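Local coordinates for SIRV1 hypothetical protein ORF119 (Sulfolobus islandicus rudivirus 1 variant xx, PDB 2X3G), which is of unknown function, a small viral alpha/beta protein built on a four-stranded antiparallel sheet backed by helices, at residues T16-I21 with H66-T71. Numbering follows the deposited sequence.
Sequences TYFITI and HILVFT
Val69 O receives two donors of strand 15-22: Tyr17 N at 2.8 Å, by a nearly straight bond, and the weaker CA-H of Thr16, whose CA lies 3.3 Å away. In the same residue pair, Tyr17 O accepts Val69 N and also meets the CA-H of Leu68. Two residues on, Ile19 and Ile67 exchange bonds, the Ile19 N-H pointing almost straight at Ile67 O (177°) and the return bond more bent (148°). These are the two inner strands of the four-stranded sheet: His66 pairs through its backbone with Ile53 of strand 49-55, and Phe18 with Glu93 of strand 89-94.

Tyr17, Ile19, Ile67 and Val69 share one face. Beta-branched Ile19, Ile67 and Val69 suit an extended chain, and Ile19 CD1 meets Val69 CG2 at 4.0 Å beneath Phe37 of helix 30-44. At the end of this row Thr71 CG2 touches the in-plane edge of the Tyr17 ring, 3.7 Å from CE2, while the phenol OH reaches Leu75 N.

The other face is more polar. Thr20 OG1 and His66 ND1, 3.2 Å apart, are hydrogen-bonded, the hydroxyl lying in the plane of the imidazole; the threonine holds OG1 beside its own backbone N (chi1 -53°). Thr20 CG2 lies as near, 3.2 Å from His66 CE1. The Phe18 ring is slid off the imidazole, so the two barely overlap. Leu68 CD2 fills in against Phe18 CB at 3.8 Å, and Thr16 CG2 packs on Phe70 CE2 while its OG1 bonds to His10. Paired N-H and C=O groups of Tyr17, Ile19, Ile67 and Val69 thus accompany aliphatic burial against Phe37, while the Thr20 bond and packing by Thr20, Phe18 and Tyr108 together probably restrict imidazole rotation.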
ATOM      1  N   THR A  16      -8.758  20.573  -9.817  1.00 14.30           N
ATOM      2  CA  THR A  16      -8.261  19.328  -9.236  1.00 13.32           C
ATOM      3  C   THR A  16      -9.259  18.239  -9.619  1.00 13.62           C
ATOM      4  O   THR A  16     -10.391  18.230  -9.126  1.00 13.89           O
ATOM      5  CB  THR A  16      -8.214  19.361  -7.705  1.00 13.86           C
ATOM      6  OG1 THR A  16      -7.344  20.410  -7.239  1.00 12.34           O
ATOM      7  CG2 THR A  16      -7.705  18.021  -7.199  1.00 13.76           C
ATOM      8  N   TYR A  17      -8.837  17.352 -10.510  1.00 14.42           N
ATOM      9  CA  TYR A  17      -9.688  16.259 -10.977  1.00 13.91           C
ATOM     10  C   TYR A  17      -9.281  14.981 -10.270  1.00 14.33           C
ATOM     11  O   TYR A  17      -8.098  14.634 -10.256  1.00 14.93           O
ATOM     12  CB  TYR A  17      -9.517  16.064 -12.468  1.00 14.26           C
ATOM     13  CG  TYR A  17     -10.009  17.197 -13.319  1.00 12.97           C
ATOM     14  CD1 TYR A  17     -11.355  17.341 -13.588  1.00 13.77           C
ATOM     15  CD2 TYR A  17      -9.116  18.138 -13.842  1.00 13.42           C
ATOM     16  CE1 TYR A  17     -11.821  18.367 -14.384  1.00 16.31           C
ATOM     17  CE2 TYR A  17      -9.581  19.184 -14.655  1.00 13.00           C
ATOM     18  CZ  TYR A  17     -10.948  19.280 -14.905  1.00 14.24           C
ATOM     19  OH  TYR A  17     -11.448  20.279 -15.684  1.00 16.89           O
ATOM     20  N   PHE A  18     -10.267  14.299  -9.689  1.00 14.90           N
ATOM     21  CA  PHE A  18     -10.106  13.002  -9.050  1.00 14.66           C
ATOM     22  C   PHE A  18     -10.726  11.980  -9.984  1.00 15.05           C
ATOM     23  O   PHE A  18     -11.935  11.969 -10.175  1.00 15.47           O
ATOM     24  CB  PHE A  18     -10.764  13.002  -7.652  1.00 16.14           C
ATOM     25  CG  PHE A  18     -10.803  11.662  -6.989  1.00 16.36           C
ATOM     26  CD1 PHE A  18      -9.691  10.840  -6.995  1.00 19.92           C
ATOM     27  CD2 PHE A  18     -11.947  11.231  -6.344  1.00 20.89           C
ATOM     28  CE1 PHE A  18      -9.734   9.590  -6.412  1.00 20.46           C
ATOM     29  CE2 PHE A  18     -11.996   9.999  -5.737  1.00 21.69           C
ATOM     30  CZ  PHE A  18     -10.884   9.170  -5.768  1.00 20.91           C
ATOM     31  N   ILE A  19      -9.862  11.165 -10.595  1.00 13.62           N
ATOM     32  CA  ILE A  19     -10.249  10.160 -11.555  1.00 14.13           C
ATOM     33  C   ILE A  19     -10.024   8.758 -10.988  1.00 14.77           C
ATOM     34  O   ILE A  19      -8.941   8.433 -10.511  1.00 14.64           O
ATOM     35  CB  ILE A  19      -9.394  10.313 -12.822  1.00 13.75           C
ATOM     36  CG1 ILE A  19      -9.319  11.785 -13.261  1.00 15.97           C
ATOM     37  CG2 ILE A  19      -9.887   9.347 -13.930  1.00 13.12           C
ATOM     38  CD1 ILE A  19      -8.319  12.025 -14.398  1.00 14.09           C
ATOM     39  N   THR A  20     -11.068   7.934 -11.028  1.00 15.82           N
ATOM     40  CA  THR A  20     -10.966   6.561 -10.644  1.00 16.81           C
ATOM     41  C   THR A  20     -11.203   5.698 -11.872  1.00 17.48           C
ATOM     42  O   THR A  20     -12.180   5.887 -12.593  1.00 16.15           O
ATOM     43  CB  THR A  20     -11.974   6.221  -9.558  1.00 18.63           C
ATOM     44  OG1 THR A  20     -11.816   7.152  -8.499  1.00 20.56           O
ATOM     45  CG2 THR A  20     -11.728   4.815  -9.017  1.00 20.89           C
ATOM     46  N   ILE A  21     -10.309   4.741 -12.087  1.00 17.63           N
ATOM     47  CA  ILE A  21     -10.368   3.866 -13.257  1.00 18.89           C
ATOM     48  C   ILE A  21     -10.349   2.433 -12.751  1.00 19.92           C
ATOM     49  O   ILE A  21      -9.502   2.080 -11.932  1.00 20.05           O
ATOM     50  CB  ILE A  21      -9.167   4.131 -14.214  1.00 18.97           C
ATOM     51  CG1 ILE A  21      -9.073   5.619 -14.549  1.00 18.81           C
ATOM     52  CG2 ILE A  21      -9.249   3.258 -15.495  1.00 20.03           C
ATOM     53  CD1 ILE A  21      -8.045   6.352 -13.720  1.00 18.44           C
ATOM     54  N   HIS A  66      -6.315   5.284  -9.046  1.00 19.29           N
ATOM     55  CA  HIS A  66      -6.848   6.583  -8.628  1.00 18.95           C
ATOM     56  C   HIS A  66      -5.833   7.626  -9.034  1.00 18.39           C
ATOM     57  O   HIS A  66      -4.641   7.431  -8.844  1.00 18.91           O
ATOM     58  CB  HIS A  66      -7.086   6.667  -7.116  1.00 19.16           C
ATOM     59  CG  HIS A  66      -8.062   5.671  -6.591  1.00 22.43           C
ATOM     60  ND1 HIS A  66      -9.410   5.717  -6.879  1.00 24.32           N
ATOM     61  CD2 HIS A  66      -7.885   4.600  -5.785  1.00 24.36           C
ATOM     62  CE1 HIS A  66     -10.018   4.715  -6.275  1.00 25.95           C
ATOM     63  NE2 HIS A  66      -9.114   4.018  -5.611  1.00 26.93           N
ATOM     64  N   ILE A  67      -6.314   8.734  -9.587  1.00 17.95           N
ATOM     65  CA  ILE A  67      -5.453   9.759 -10.110  1.00 18.15           C
ATOM     66  C   ILE A  67      -5.982  11.127  -9.706  1.00 17.70           C
ATOM     67  O   ILE A  67      -7.160  11.397  -9.887  1.00 17.54           O
ATOM     68  CB  ILE A  67      -5.375   9.665 -11.648  1.00 17.85           C
ATOM     69  CG1 ILE A  67      -4.873   8.291 -12.095  1.00 19.37           C
ATOM     70  CG2 ILE A  67      -4.441  10.716 -12.222  1.00 18.64           C
ATOM     71  CD1 ILE A  67      -4.617   8.213 -13.596  1.00 20.74           C
ATOM     72  N   LEU A  68      -5.112  11.972  -9.143  1.00 17.56           N
ATOM     73  CA  LEU A  68      -5.390  13.407  -9.041  1.00 16.33           C
ATOM     74  C   LEU A  68      -4.612  14.163 -10.093  1.00 15.81           C
ATOM     75  O   LEU A  68      -3.404  13.981 -10.246  1.00 16.34           O
ATOM     76  CB  LEU A  68      -4.996  13.981  -7.689  1.00 16.56           C
ATOM     77  CG  LEU A  68      -5.885  13.679  -6.522  1.00 16.89           C
ATOM     78  CD1 LEU A  68      -5.227  14.291  -5.281  1.00 15.34           C
ATOM     79  CD2 LEU A  68      -7.278  14.231  -6.737  1.00 14.78           C
ATOM     80  N   VAL A  69      -5.324  14.998 -10.825  1.00 14.78           N
ATOM     81  CA  VAL A  69      -4.721  15.864 -11.839  1.00 14.17           C
ATOM     82  C   VAL A  69      -4.962  17.302 -11.359  1.00 13.85           C
ATOM     83  O   VAL A  69      -6.095  17.712 -11.146  1.00 13.09           O
ATOM     84  CB  VAL A  69      -5.338  15.622 -13.228  1.00 14.71           C
ATOM     85  CG1 VAL A  69      -4.849  16.676 -14.244  1.00 14.04           C
ATOM     86  CG2 VAL A  69      -5.021  14.197 -13.737  1.00 15.47           C
ATOM     87  N   PHE A  70      -3.880  18.032 -11.160  1.00 13.37           N
ATOM     88  CA  PHE A  70      -3.919  19.458 -10.869  1.00 13.04           C
ATOM     89  C   PHE A  70      -3.525  20.234 -12.118  1.00 13.03           C
ATOM     90  O   PHE A  70      -2.439  20.050 -12.636  1.00 13.19           O
ATOM     91  CB  PHE A  70      -2.918  19.754  -9.779  1.00 14.15           C
ATOM     92  CG  PHE A  70      -3.109  18.922  -8.566  1.00 12.34           C
ATOM     93  CD1 PHE A  70      -2.373  17.748  -8.383  1.00 14.57           C
ATOM     94  CD2 PHE A  70      -4.026  19.293  -7.590  1.00 14.87           C
ATOM     95  CE1 PHE A  70      -2.538  16.983  -7.244  1.00 14.78           C
ATOM     96  CE2 PHE A  70      -4.183  18.548  -6.462  1.00 15.17           C
ATOM     97  CZ  PHE A  70      -3.444  17.376  -6.284  1.00 14.49           C
ATOM     98  N   THR A  71      -4.399  21.130 -12.556  1.00 13.07           N
ATOM     99  CA  THR A  71      -4.236  21.810 -13.833  1.00 13.91           C
ATOM    100  C   THR A  71      -5.025  23.124 -13.837  1.00 14.65           C
ATOM    101  O   THR A  71      -6.014  23.284 -13.118  1.00 14.87           O
ATOM    102  CB  THR A  71      -4.696  20.909 -15.003  1.00 14.10           C
ATOM    103  OG1 THR A  71      -4.417  21.527 -16.261  1.00 14.21           O
ATOM    104  CG2 THR A  71      -6.187  20.584 -14.937  1.00 11.99           C
TER